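Side-chain contacts in acyl-CoA dehydrogenase (Mycobacterium thermoresistibile, PDB 3NF4), which binds FAD and, as an acyl-CoA dehydrogenase, probably catalyses the flavin-dependent alpha,beta-dehydrogenation of acyl-CoA thioesters: residues A[190-195]-A[225-230]; A[51-56]-A[96-101]. All blocks are in the same frame, centred on the assembly; numbering follows the deposited sequence.

Contact 1 of 2, residues A[190-195]-A[225-230]; sequences SCFLVP and ARIDAD
Ile227 reaches across to Phe192, Leu193 and Val194 in the interior of the beta-domain, the middle domain of the acyl-CoA dehydrogenase fold, where two sheets pack face to face. Strand 189-195 belongs to a mixed sheet and strand 217-228 to an antiparallel one. Their short segments run nearly perpendicular, at 104°, with axes 8.9 Å apart at closest approach, and no hydrogen bond joins them. Entering along the second strand, Arg226 offers its carbonyl oxygen to NE2 of Gln198, a loop residue. At Ile227 the side chain turns toward the opposing strand and carries the contact through two branches. CG2 sits obliquely to the Phe192 ring, 4.2 Å from Phe192 CE1. The longer branch is fully extended, with CG1 anti to the backbone N (chi1 -166°) and CD1 again trans (chi2 168°), which brings the terminal methyl to strand 189-195 of the facing sheet. There Ile227 CD1 lies 4.0 Å from Val194 CG2, the two side chains crossing at about a right angle, and equally 4.0 Å from Leu193 O. Tyr158 and Ile160 of strand 157-168 also touch Ile227, and Tyr158 meets the Phe192 ring edge-to-face, so the ring is packed by two strands of the antiparallel sheet. Beyond Ile227 the chain leaves the interface: the side chain of Asp228 is exposed, and it accepts a weak hydrogen bond from Asp230 N, 3.4 Å from Asp228 OD2.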
loop_
_atom_site.group_PDB
_atom_site.type_symbol
_atom_site.label_atom_id
_atom_site.label_comp_id
_atom_site.label_asym_id
_atom_site.label_seq_id
_atom_site.Cartn_x
_atom_site.Cartn_y
_atom_site.Cartn_z
ATOM N N SER A 190 -30.783 -19.038 -21.378
ATOM C CA SER A 190 -30.405 -19.349 -22.764
ATOM C C SER A 190 -29.767 -18.152 -23.466
ATOM O O SER A 190 -30.005 -17.005 -23.086
ATOM C CB SER A 190 -31.628 -19.834 -23.580
ATOM O OG SER A 190 -32.110 -21.099 -23.140
ATOM N N CYS A 191 -28.983 -18.450 -24.503
ATOM C CA CYS A 191 -28.280 -17.474 -25.332
ATOM C C CYS A 191 -28.940 -17.255 -26.724
ATOM O O CYS A 191 -29.440 -18.201 -27.329
ATOM C CB CYS A 191 -26.831 -17.936 -25.487
ATOM S SG CYS A 191 -25.748 -16.833 -26.415
ATOM N N PHE A 192 -28.924 -16.011 -27.219
ATOM C CA PHE A 192 -29.572 -15.622 -28.483
ATOM C C PHE A 192 -28.733 -14.681 -29.337
ATOM O O PHE A 192 -28.144 -13.732 -28.820
ATOM C CB PHE A 192 -30.916 -14.919 -28.212
ATOM C CG PHE A 192 -31.972 -15.822 -27.674
ATOM C CD1 PHE A 192 -32.776 -16.557 -28.537
ATOM C CD2 PHE A 192 -32.155 -15.952 -26.308
ATOM C CE1 PHE A 192 -33.745 -17.414 -28.043
ATOM C CE2 PHE A 192 -33.120 -16.800 -25.802
ATOM C CZ PHE A 192 -33.921 -17.535 -26.672
ATOM N N LEU A 193 -28.702 -14.923 -30.646
ATOM C CA LEU A 193 -28.103 -13.970 -31.584
ATOM C C LEU A 193 -29.196 -13.067 -32.165
ATOM O O LEU A 193 -30.048 -13.513 -32.950
ATOM C CB LEU A 193 -27.271 -14.671 -32.666
ATOM C CG LEU A 193 -26.560 -13.781 -33.700
ATOM C CD1 LEU A 193 -25.370 -13.042 -33.107
ATOM C CD2 LEU A 193 -26.099 -14.588 -34.913
ATOM N N VAL A 194 -29.161 -11.798 -31.759
ATOM C CA VAL A 194 -30.210 -10.811 -32.041
ATOM C C VAL A 194 -29.709 -9.810 -33.081
ATOM O O VAL A 194 -28.704 -9.148 -32.846
ATOM C CB VAL A 194 -30.603 -10.035 -30.751
ATOM C CG1 VAL A 194 -31.612 -8.926 -31.047
ATOM C CG2 VAL A 194 -31.130 -10.982 -29.681
ATOM N N PRO A 195 -30.407 -9.692 -34.229
ATOM C CA PRO A 195 -30.000 -8.722 -35.247
ATOM C C PRO A 195 -30.407 -7.297 -34.868
ATOM O O PRO A 195 -31.316 -7.108 -34.046
ATOM C CB PRO A 195 -30.776 -9.176 -36.484
ATOM C CG PRO A 195 -32.031 -9.775 -35.921
ATOM C CD PRO A 195 -31.630 -10.422 -34.616
ATOM N N ALA A 225 -40.901 -8.915 -28.340
ATOM C CA ALA A 225 -39.939 -9.147 -29.404
ATOM C C ALA A 225 -39.894 -10.630 -29.778
ATOM O O ALA A 225 -39.181 -11.413 -29.151
ATOM C CB ALA A 225 -38.565 -8.641 -28.993
ATOM N N ARG A 226 -40.678 -11.007 -30.793
ATOM C CA ARG A 226 -40.710 -12.391 -31.285
ATOM C C ARG A 226 -39.437 -12.727 -32.061
ATOM O O ARG A 226 -39.020 -11.975 -32.950
ATOM C CB ARG A 226 -41.952 -12.656 -32.155
ATOM N N ILE A 227 -38.832 -13.858 -31.719
ATOM C CA ILE A 227 -37.583 -14.275 -32.347
ATOM C C ILE A 227 -37.637 -15.749 -32.779
ATOM O O ILE A 227 -38.205 -16.591 -32.079
ATOM C CB ILE A 227 -36.334 -13.948 -31.428
ATOM C CG1 ILE A 227 -35.010 -14.047 -32.202
ATOM C CG2 ILE A 227 -36.324 -14.808 -30.158
ATOM C CD1 ILE A 227 -33.797 -13.455 -31.433
ATOM N N ASP A 228 -37.051 -16.036 -33.940
ATOM C CA ASP A 228 -36.984 -17.395 -34.489
ATOM C C ASP A 228 -36.148 -18.345 -33.619
ATOM O O ASP A 228 -35.055 -17.985 -33.179
ATOM C CB ASP A 228 -36.406 -17.351 -35.908
ATOM C CG ASP A 228 -36.676 -18.627 -36.693
ATOM O OD1 ASP A 228 -37.866 -18.991 -36.847
ATOM O OD2 ASP A 228 -35.701 -19.257 -37.175
ATOM N N ALA A 229 -36.651 -19.559 -33.387
ATOM C CA ALA A 229 -35.953 -20.535 -32.524
ATOM C C ALA A 229 -34.612 -21.026 -33.090
ATOM O O ALA A 229 -33.822 -21.638 -32.368
ATOM C CB ALA A 229 -36.859 -21.724 -32.174
ATOM N N ASP A 230 -34.362 -20.752 -34.371
ATOM C CA ASP A 230 -33.073 -21.053 -34.987
ATOM C C ASP A 230 -31.992 -20.028 -34.601
ATOM O O ASP A 230 -30.821 -20.209 -34.941
ATOM C CB ASP A 230 -33.202 -21.167 -36.513
#

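Contact 2 of 2, residues A[51-56]-A[96-101]; sequences GVFEQL and VAVSVH
The ring of Phe53 projects from helix 52-57 onto helix 92-104, an apolar contact within the all-helical N-terminal domain of the acyl-CoA dehydrogenase fold. Packing is tightest at the outer end of the ring, where CZ lies 3.6 Å from Ala97 CB and CE1 3.9 Å from the same methyl. That methyl approaches obliquely, whereas Val98 CG2 comes to the ring edge, near its plane, at a looser 4.4 Å from Phe53 CE1. With CG anti to its carbonyl carbon (chi1 -70°), Phe53 carries CZ and CE1 to helix 92-104, where the short side chain of Ala97 admits them. Between Phe53 CA and Val98 CA, 8.8 Å apart, the space is filled by the ring together with the Val98 methyl. His169 meets the Phe53 ring edge-to-face and also touches Ala97, while Leu62 and Leu84 pack on Val98. The other side of helix 52-57 is different in character: Gln55 is exposed and does not reach the second helix, and the position of Glu54 is partly exposed. No hydrogen bond crosses between the segments, and all three touching residues are buried. The two helices are therefore held together here by dispersion and the exclusion of water, with little directional preference from polar groups.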
loop_
_atom_site.group_PDB
_atom_site.type_symbol
_atom_site.label_atom_id
_atom_site.label_comp_id
_atom_site.label_asym_id
_atom_site.label_seq_id
_atom_site.Cartn_x
_atom_site.Cartn_y
_atom_site.Cartn_z
ATOM N N GLY A 51 -16.479 6.116 -39.400
ATOM C CA GLY A 51 -15.461 5.686 -40.364
ATOM C C GLY A 51 -14.291 4.916 -39.783
ATOM O O GLY A 51 -13.601 4.180 -40.503
ATOM N N VAL A 52 -14.074 5.092 -38.478
ATOM C CA VAL A 52 -12.938 4.520 -37.763
ATOM C C VAL A 52 -12.939 2.973 -37.698
ATOM O O VAL A 52 -11.947 2.352 -38.022
ATOM C CB VAL A 52 -12.797 5.176 -36.361
ATOM C CG1 VAL A 52 -11.885 4.368 -35.453
ATOM C CG2 VAL A 52 -12.295 6.601 -36.498
ATOM N N PHE A 53 -14.043 2.363 -37.280
ATOM C CA PHE A 53 -14.123 0.895 -37.206
ATOM C C PHE A 53 -14.098 0.218 -38.584
ATOM O O PHE A 53 -13.680 -0.939 -38.699
ATOM C CB PHE A 53 -15.340 0.431 -36.399
ATOM C CG PHE A 53 -15.230 0.711 -34.904
ATOM C CD1 PHE A 53 -14.510 -0.133 -34.076
ATOM C CD2 PHE A 53 -15.859 1.822 -34.339
ATOM C CE1 PHE A 53 -14.406 0.118 -32.730
ATOM C CE2 PHE A 53 -15.752 2.092 -32.987
ATOM C CZ PHE A 53 -15.025 1.236 -32.173
ATOM N N GLU A 54 -14.556 0.944 -39.611
ATOM C CA GLU A 54 -14.510 0.497 -41.005
ATOM C C GLU A 54 -13.053 0.386 -41.495
ATOM O O GLU A 54 -12.698 -0.582 -42.169
ATOM C CB GLU A 54 -15.353 1.431 -41.900
ATOM N N GLN A 55 -12.218 1.362 -41.118
ATOM C CA GLN A 55 -10.786 1.384 -41.457
ATOM C C GLN A 55 -9.912 0.337 -40.752
ATOM O O GLN A 55 -8.931 -0.136 -41.344
ATOM C CB GLN A 55 -10.188 2.778 -41.222
ATOM C CG GLN A 55 -10.628 3.847 -42.234
ATOM C CD GLN A 55 -9.800 5.116 -42.144
ATOM O OE1 GLN A 55 -8.642 5.152 -42.579
ATOM N NE2 GLN A 55 -10.385 6.163 -41.579
ATOM N N LEU A 56 -10.226 0.013 -39.488
ATOM C CA LEU A 56 -9.480 -1.007 -38.735
ATOM C C LEU A 56 -9.831 -2.409 -39.245
ATOM O O LEU A 56 -8.966 -3.292 -39.370
ATOM C CB LEU A 56 -9.778 -0.913 -37.233
ATOM C CG LEU A 56 -9.351 0.301 -36.399
ATOM C CD1 LEU A 56 -10.029 0.253 -35.044
ATOM C CD2 LEU A 56 -7.841 0.395 -36.232
ATOM N N VAL A 96 -11.420 -0.871 -25.949
ATOM C CA VAL A 96 -12.502 -1.552 -25.229
ATOM C C VAL A 96 -13.525 -2.130 -26.250
ATOM O O VAL A 96 -13.866 -3.317 -26.200
ATOM C CB VAL A 96 -13.159 -0.642 -24.110
ATOM C CG1 VAL A 96 -14.407 -1.275 -23.538
ATOM C CG2 VAL A 96 -12.184 -0.396 -22.956
ATOM N N ALA A 97 -13.963 -1.328 -27.211
ATOM C CA ALA A 97 -14.930 -1.807 -28.202
ATOM C C ALA A 97 -14.392 -2.945 -29.073
ATOM O O ALA A 97 -15.159 -3.824 -29.508
ATOM C CB ALA A 97 -15.390 -0.662 -29.084
ATOM N N VAL A 98 -13.092 -2.911 -29.381
ATOM C CA VAL A 98 -12.482 -4.017 -30.143
ATOM C C VAL A 98 -12.567 -5.323 -29.353
ATOM O O VAL A 98 -12.939 -6.372 -29.889
ATOM C CB VAL A 98 -11.040 -3.721 -30.610
ATOM C CG1 VAL A 98 -10.401 -4.966 -31.217
ATOM C CG2 VAL A 98 -11.062 -2.605 -31.657
ATOM N N SER A 99 -12.271 -5.226 -28.064
ATOM C CA SER A 99 -12.327 -6.349 -27.152
ATOM C C SER A 99 -13.724 -6.948 -27.041
ATOM O O SER A 99 -13.881 -8.156 -27.064
ATOM C CB SER A 99 -11.828 -5.906 -25.777
ATOM O OG SER A 99 -11.393 -7.017 -25.041
ATOM N N VAL A 100 -14.734 -6.092 -26.923
ATOM C CA VAL A 100 -16.123 -6.528 -26.881
ATOM C C VAL A 100 -16.537 -7.278 -28.165
ATOM O O VAL A 100 -17.244 -8.299 -28.101
ATOM C CB VAL A 100 -17.071 -5.334 -26.547
ATOM C CG1 VAL A 100 -18.545 -5.652 -26.883
ATOM C CG2 VAL A 100 -16.901 -4.932 -25.060
ATOM N N HIS A 101 -16.057 -6.812 -29.317
ATOM C CA HIS A 101 -16.396 -7.459 -30.585
ATOM C C HIS A 101 -15.972 -8.941 -30.638
ATOM O O HIS A 101 -16.732 -9.792 -31.134
ATOM C CB HIS A 101 -15.804 -6.683 -31.748
ATOM C CG HIS A 101 -16.073 -7.298 -33.079
ATOM N ND1 HIS A 101 -17.289 -7.183 -33.719
ATOM C CD2 HIS A 101 -15.278 -8.022 -33.905
ATOM C CE1 HIS A 101 -17.234 -7.814 -34.882
ATOM N NE2 HIS A 101 -16.025 -8.331 -35.018
#

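Contact 2 comes first along the chain and closes before contact 1 opens. It joins two helices, 52-57 and 92-104, of the N-terminal domain; contact 1 joins strands of two different sheets in the beta-domain that follows. Their centres lie 24 Å apart and their nearest atoms about 9 Å, so they do not touch and share no helix, strand or sheet. Both are buried, neither has a hydrogen bond between its segments, and no other subunit of the tetramer reaches either. Each is internal to its own domain. The side chains of Ala97 and Val194 are about 9 and 13 Å from a bound FAD, so both lie near the cofactor without touching it, contact 2 being the nearer.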